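Local atomic coordinates of peptide ABC transporter, peptide-binding protein (Thermus thermophilus, PDB entry 2D5W), a protein that binds oligopeptides and probably hands them over to a membrane-bound ABC transporter for uptake into the cell. Residues 313-316 with 317-321; 185-188 with 189-193. All coordinates share one frame; numbering follows the deposited sequence.

Contact 1. Residues 313-316 with 317-321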
ATOM      1  N   ASN A 313      -8.693  22.365 -11.654  1.00 17.82           N
ATOM      2  CA  ASN A 313      -8.443  22.492 -13.086  1.00 17.81           C
ATOM      3  C   ASN A 313      -9.341  21.547 -13.887  1.00 17.07           C
ATOM      4  O   ASN A 313      -9.410  21.643 -15.110  1.00 17.51           O
ATOM      5  CB  ASN A 313      -6.970  22.234 -13.415  1.00 19.45           C
ATOM      6  CG  ASN A 313      -6.484  20.899 -12.905  1.00 21.36           C
ATOM      7  OD1 ASN A 313      -6.358  20.691 -11.699  1.00 23.10           O
ATOM      8  ND2 ASN A 313      -6.206  19.981 -13.823  1.00 22.53           N
ATOM      9  N   CYS A 314     -10.008  20.622 -13.196  1.00 15.15           N
ATOM     10  CA  CYS A 314     -10.943  19.702 -13.845  1.00 14.33           C
ATOM     11  C   CYS A 314     -12.301  20.349 -13.621  1.00 14.81           C
ATOM     12  O   CYS A 314     -12.808  20.367 -12.503  1.00 14.13           O
ATOM     13  CB  CYS A 314     -10.911  18.312 -13.194  1.00 14.03           C
ATOM     14  SG  CYS A 314      -9.295  17.488 -13.328  1.00 16.26           S
ATOM     15  N   GLN A 315     -12.889  20.892 -14.679  1.00 15.45           N
ATOM     16  CA  GLN A 315     -14.163  21.580 -14.536  1.00 16.10           C
ATOM     17  C   GLN A 315     -15.261  20.738 -13.894  1.00 15.62           C
ATOM     18  O   GLN A 315     -16.127  21.278 -13.209  1.00 15.32           O
ATOM     19  CB  GLN A 315     -14.629  22.127 -15.888  1.00 18.14           C
ATOM     20  CG  GLN A 315     -15.760  23.151 -15.782  1.00 18.95           C
ATOM     21  CD  GLN A 315     -15.462  24.268 -14.787  1.00 18.81           C
ATOM     22  OE1 GLN A 315     -14.395  24.886 -14.825  1.00 20.52           O
ATOM     23  NE2 GLN A 315     -16.410  24.535 -13.897  1.00 18.98           N
ATOM     24  N   VAL A 316     -15.229  19.425 -14.102  1.00 15.33           N
ATOM     25  CA  VAL A 316     -16.232  18.541 -13.508  1.00 15.17           C
ATOM     26  C   VAL A 316     -16.183  18.661 -11.983  1.00 13.65           C
ATOM     27  O   VAL A 316     -17.214  18.644 -11.309  1.00 13.32           O
ATOM     28  CB  VAL A 316     -15.984  17.070 -13.906  1.00 17.13           C
ATOM     29  CG1 VAL A 316     -16.990  16.164 -13.212  1.00 19.30           C
ATOM     30  CG2 VAL A 316     -16.087  16.919 -15.416  1.00 20.84           C
ATOM     31  N   VAL A 317     -14.973  18.786 -11.450  1.00 12.54           N
ATOM     32  CA  VAL A 317     -14.773  18.928 -10.014  1.00 12.77           C
ATOM     33  C   VAL A 317     -15.428  20.217  -9.522  1.00 12.32           C
ATOM     34  O   VAL A 317     -16.128  20.222  -8.510  1.00 12.47           O
ATOM     35  CB  VAL A 317     -13.265  18.944  -9.675  1.00 13.20           C
ATOM     36  CG1 VAL A 317     -13.045  19.358  -8.229  1.00 14.07           C
ATOM     37  CG2 VAL A 317     -12.676  17.564  -9.923  1.00 15.19           C
ATOM     38  N   LYS A 318     -15.202  21.312 -10.241  1.00 12.66           N
ATOM     39  CA  LYS A 318     -15.791  22.593  -9.865  1.00 13.67           C
ATOM     40  C   LYS A 318     -17.304  22.578 -10.058  1.00 12.80           C
ATOM     41  O   LYS A 318     -18.041  23.133  -9.249  1.00 13.31           O
ATOM     42  CB  LYS A 318     -15.168  23.730 -10.679  1.00 16.26           C
ATOM     43  CG  LYS A 318     -13.690  23.954 -10.381  1.00 17.74           C
ATOM     44  CD  LYS A 318     -13.166  25.235 -11.021  1.00 19.42           C
ATOM     45  CE  LYS A 318     -13.789  26.476 -10.394  1.00 20.25           C
ATOM     46  NZ  LYS A 318     -13.251  27.736 -10.989  1.00 21.41           N
ATOM     47  N   ASP A 319     -17.762  21.935 -11.129  1.00 12.44           N
ATOM     48  CA  ASP A 319     -19.191  21.836 -11.409  1.00 12.57           C
ATOM     49  C   ASP A 319     -19.916  21.163 -10.245  1.00 12.55           C
ATOM     50  O   ASP A 319     -20.949  21.644  -9.774  1.00 12.73           O
ATOM     51  CB  ASP A 319     -19.427  21.028 -12.689  1.00 14.34           C
ATOM     52  CG  ASP A 319     -19.063  21.796 -13.947  1.00 14.89           C
ATOM     53  OD1 ASP A 319     -19.054  21.179 -15.032  1.00 17.44           O
ATOM     54  OD2 ASP A 319     -18.792  23.012 -13.856  1.00 15.99           O
ATOM     55  N   LEU A 320     -19.361  20.048  -9.784  1.00 11.25           N
ATOM     56  CA  LEU A 320     -19.946  19.297  -8.678  1.00 11.34           C
ATOM     57  C   LEU A 320     -19.633  19.915  -7.319  1.00 10.97           C
ATOM     58  O   LEU A 320     -20.237  19.549  -6.312  1.00 12.16           O
ATOM     59  CB  LEU A 320     -19.441  17.854  -8.701  1.00 11.84           C
ATOM     60  CG  LEU A 320     -19.839  17.008  -9.909  1.00 13.03           C
ATOM     61  CD1 LEU A 320     -19.162  15.645  -9.824  1.00 14.34           C
ATOM     62  CD2 LEU A 320     -21.350  16.857  -9.942  1.00 14.61           C
ATOM     63  N   GLY A 321     -18.681  20.842  -7.300  1.00 10.64           N
ATOM     64  CA  GLY A 321     -18.297  21.491  -6.057  1.00 10.52           C
ATOM     65  C   GLY A 321     -17.545  20.579  -5.102  1.00  9.43           C
ATOM     66  O   GLY A 321     -17.589  20.766  -3.886  1.00 10.01           O
TER
HETATM   67  O   HOH W   1     -13.590  27.530 -13.710  1.00 18.61           O

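Contact 2. Residues 185-188 with 189-193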
ATOM      1  N   LEU A 185       9.883  13.182 -19.641  1.00 12.40           N
ATOM      2  CA  LEU A 185      10.777  12.673 -18.608  1.00 11.79           C
ATOM      3  C   LEU A 185      10.111  11.524 -17.850  1.00 10.88           C
ATOM      4  O   LEU A 185      10.746  10.510 -17.548  1.00 11.76           O
ATOM      5  CB  LEU A 185      11.150  13.797 -17.642  1.00 12.93           C
ATOM      6  CG  LEU A 185      12.182  13.454 -16.567  1.00 11.59           C
ATOM      7  CD1 LEU A 185      13.473  12.947 -17.205  1.00 13.82           C
ATOM      8  CD2 LEU A 185      12.452  14.693 -15.737  1.00 13.33           C
ATOM      9  N   ASN A 186       8.826  11.683 -17.550  1.00 11.10           N
ATOM     10  CA  ASN A 186       8.081  10.645 -16.848  1.00 10.47           C
ATOM     11  C   ASN A 186       8.053   9.376 -17.701  1.00 10.44           C
ATOM     12  O   ASN A 186       8.253   8.272 -17.194  1.00 10.88           O
ATOM     13  CB  ASN A 186       6.657  11.130 -16.555  1.00 11.06           C
ATOM     14  CG  ASN A 186       5.811  10.076 -15.864  1.00  9.92           C
ATOM     15  OD1 ASN A 186       4.945   9.458 -16.485  1.00 12.40           O
ATOM     16  ND2 ASN A 186       6.062   9.860 -14.577  1.00 10.65           N
ATOM     17  N   GLU A 187       7.816   9.538 -18.997  1.00 11.57           N
ATOM     18  CA  GLU A 187       7.776   8.399 -19.907  1.00 12.75           C
ATOM     19  C   GLU A 187       9.126   7.689 -19.948  1.00 11.41           C
ATOM     20  O   GLU A 187       9.190   6.458 -19.958  1.00 11.16           O
ATOM     21  CB  GLU A 187       7.390   8.860 -21.315  1.00 16.11           C
ATOM     22  CG  GLU A 187       7.398   7.757 -22.361  1.00 23.23           C
ATOM     23  CD  GLU A 187       6.856   8.220 -23.701  1.00 27.08           C
ATOM     24  OE1 GLU A 187       7.385   9.210 -24.250  1.00 30.41           O
ATOM     25  OE2 GLU A 187       5.901   7.591 -24.205  1.00 30.77           O
ATOM     26  N   LEU A 188      10.203   8.467 -19.971  1.00 11.61           N
ATOM     27  CA  LEU A 188      11.545   7.903 -20.013  1.00 11.56           C
ATOM     28  C   LEU A 188      11.795   6.992 -18.817  1.00 11.16           C
ATOM     29  O   LEU A 188      12.274   5.868 -18.968  1.00 10.91           O
ATOM     30  CB  LEU A 188      12.588   9.023 -20.019  1.00 14.29           C
ATOM     31  CG  LEU A 188      14.046   8.582 -20.145  1.00 15.04           C
ATOM     32  CD1 LEU A 188      14.333   8.146 -21.573  1.00 18.08           C
ATOM     33  CD2 LEU A 188      14.955   9.735 -19.761  1.00 17.17           C
ATOM     34  N   TYR A 189      11.471   7.477 -17.626  1.00 11.03           N
ATOM     35  CA  TYR A 189      11.687   6.683 -16.427  1.00 11.24           C
ATOM     36  C   TYR A 189      10.734   5.495 -16.321  1.00 10.43           C
ATOM     37  O   TYR A 189      11.146   4.417 -15.894  1.00 11.59           O
ATOM     38  CB  TYR A 189      11.600   7.564 -15.179  1.00 11.58           C
ATOM     39  CG  TYR A 189      12.737   8.559 -15.056  1.00 12.79           C
ATOM     40  CD1 TYR A 189      14.046   8.197 -15.379  1.00 12.80           C
ATOM     41  CD2 TYR A 189      12.511   9.849 -14.575  1.00 13.19           C
ATOM     42  CE1 TYR A 189      15.102   9.095 -15.224  1.00 14.08           C
ATOM     43  CE2 TYR A 189      13.560  10.751 -14.414  1.00 13.43           C
ATOM     44  CZ  TYR A 189      14.849  10.368 -14.739  1.00 13.97           C
ATOM     45  OH  TYR A 189      15.890  11.255 -14.574  1.00 16.99           O
ATOM     46  N   ARG A 190       9.473   5.669 -16.711  1.00 10.93           N
ATOM     47  CA  ARG A 190       8.532   4.549 -16.653  1.00 10.81           C
ATOM     48  C   ARG A 190       9.019   3.433 -17.569  1.00 11.32           C
ATOM     49  O   ARG A 190       9.007   2.258 -17.197  1.00 11.83           O
ATOM     50  CB  ARG A 190       7.123   4.966 -17.097  1.00 11.77           C
ATOM     51  CG  ARG A 190       6.417   5.946 -16.181  1.00 12.86           C
ATOM     52  CD  ARG A 190       4.995   6.240 -16.659  1.00 11.98           C
ATOM     53  NE  ARG A 190       4.040   5.184 -16.315  1.00 13.12           N
ATOM     54  CZ  ARG A 190       3.573   4.270 -17.161  1.00 12.29           C
ATOM     55  NH1 ARG A 190       3.967   4.254 -18.429  1.00 15.76           N
ATOM     56  NH2 ARG A 190       2.693   3.370 -16.737  1.00 14.35           N
ATOM     57  N   ASN A 191       9.451   3.804 -18.771  1.00 11.46           N
ATOM     58  CA  ASN A 191       9.922   2.818 -19.736  1.00 11.52           C
ATOM     59  C   ASN A 191      11.139   2.053 -19.237  1.00 11.32           C
ATOM     60  O   ASN A 191      11.320   0.886 -19.576  1.00 12.23           O
ATOM     61  CB  ASN A 191      10.218   3.481 -21.086  1.00 13.19           C
ATOM     62  CG  ASN A 191       8.955   3.934 -21.797  1.00 15.55           C
ATOM     63  OD1 ASN A 191       7.852   3.501 -21.461  1.00 17.06           O
ATOM     64  ND2 ASN A 191       9.112   4.796 -22.795  1.00 17.41           N
ATOM     65  N   PHE A 192      11.967   2.705 -18.429  1.00 11.21           N
ATOM     66  CA  PHE A 192      13.141   2.053 -17.863  1.00 10.31           C
ATOM     67  C   PHE A 192      12.684   0.861 -17.016  1.00  9.62           C
ATOM     68  O   PHE A 192      13.126  -0.269 -17.227  1.00 10.53           O
ATOM     69  CB  PHE A 192      13.926   3.046 -16.998  1.00 11.30           C
ATOM     70  CG  PHE A 192      14.950   2.403 -16.103  1.00 10.23           C
ATOM     71  CD1 PHE A 192      16.001   1.662 -16.636  1.00 10.14           C
ATOM     72  CD2 PHE A 192      14.860   2.540 -14.724  1.00 10.80           C
ATOM     73  CE1 PHE A 192      16.949   1.066 -15.800  1.00  9.88           C
ATOM     74  CE2 PHE A 192      15.797   1.950 -13.885  1.00 12.60           C
ATOM     75  CZ  PHE A 192      16.843   1.212 -14.425  1.00 11.51           C
ATOM     76  N   PHE A 193      11.792   1.110 -16.064  1.00  9.71           N
ATOM     77  CA  PHE A 193      11.304   0.035 -15.206  1.00  8.99           C
ATOM     78  C   PHE A 193      10.531  -1.023 -15.993  1.00  9.49           C
ATOM     79  O   PHE A 193      10.671  -2.219 -15.731  1.00  9.79           O
ATOM     80  CB  PHE A 193      10.421   0.608 -14.092  1.00  9.50           C
ATOM     81  CG  PHE A 193      11.139   1.570 -13.187  1.00  9.14           C
ATOM     82  CD1 PHE A 193      12.188   1.139 -12.379  1.00 10.63           C
ATOM     83  CD2 PHE A 193      10.784   2.914 -13.163  1.00  9.16           C
ATOM     84  CE1 PHE A 193      12.876   2.036 -11.558  1.00 10.95           C
ATOM     85  CE2 PHE A 193      11.464   3.819 -12.348  1.00  9.80           C
ATOM     86  CZ  PHE A 193      12.513   3.378 -11.545  1.00 10.69           C
TER

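Contact 1. Residues 313-316 with 317-321
Gln315 and Asp319, one helical turn apart, carry the side-chain contact. Gln315 NE2 donates to Asp319 OD2 at 2.8 Å, and the N-H points almost straight at the oxygen (178°). The acceptor lies in the plane of the glutamine amide, but the donor reaches OD2 from above the carboxylate plane. The bend at chi2 (51°) carries the Gln315 amide forward along the helix, past Lys318 CB (3.5 Å from NE2), to Asp319. Gln315 OE1 accepts a hydrogen bond from a water that itself accepts one from Lys318 NZ (2.7 Å). Cutting Gln315 back to an alanine is likely to leave Asp319 OD2 without this straight donor and the water without its acceptor.

The backbone sets this spacing: Asp319 N bonds to Gln315 O at 2.7 Å and Leu320 N to Val316 O at 3.0 Å. Cys314 is the N-cap residue, and a Schellman motif at Gly321 (positive phi; Gly321 N weakly bonded to Lys318 O) closes the helix. The strongest polar partner of Asp319 is Arg401, in a salt bridge with OD1; Cys314 is disulfide-bonded to Cys458. Helix 315-320 lies against strand 394-398, with Gln315 and Asp319 on Val398, and strand 401-410, with Leu320 on Phe405 and Ile407.

Contact 2. Residues 185-188 with 189-193
The Tyr189 ring runs alongside Leu185, both side chains pointing the same way from the helix. Leu185 CD1 meets the ring at CE2, 3.6 Å away, while Leu185 O approaches CD2 obliquely. With CG set beside its own backbone N (chi1 -68°), Tyr189 swings its ring back over the preceding turn, and its hydroxyl bonds to Lys114 O. One face of the Phe193 ring is met by Phe192 CD2, which stands 3.7 Å above the plane and offset toward the rim.

On the polar side, the Asn186 amide and the Arg190 guanidinium have their planes 29° apart. Asn186 OD1 touches the aliphatic stem of the arginine, 3.2 Å from Arg190 CD, instead of its nitrogens, and accepts a weak hydrogen bond from Arg454 NH1. The guanidinium is engaged elsewhere: Arg190 NE forms a salt bridge with Asp449. One residue further on, Glu187 and Asn191 cross obliquely, with Glu187 CG 3.4 Å from Asn191 ND2.

Beneath these pairs runs regular alpha-helical bonding. Tyr189 N bonds to Leu185 O at 3.1 Å, Arg190 N to Asn186 O at 2.9 Å and Asn191 N to Glu187 O at 2.9 Å; Phe192 N to Leu188 O is longer and more bent (141°).

Leu188 and Phe192 pack on helix 159-173, and Phe193 reaches Val110 of helix 101-112. This division of sides, with Glu187 exposed, is that of an amphipathic alpha-helix whose apolar side packs on those two helices, while Asn186 and Arg190 on another side meet Arg454 and Asp449.

Overall arrangement
Contact 2 comes first along the chain, on helix 182-194, and contact 1 follows on the short helix 315-320; both fall within the same family 5 solute-binding range. Their centres lie 30 Å apart, with nearest atoms about 16 Å from each other, so neither touches the other. Their surroundings differ as well: 185-193 packs among helices 101-112 and 159-173, whereas 313-321 lies against strands of the seven-stranded mixed sheet. Both contacts nevertheless have partners in the later region 449-458, Asp449 for contact 2 and Cys458 for contact 1. Both helices are therefore tied, by charge and by disulfide respectively, to one later part of the chain.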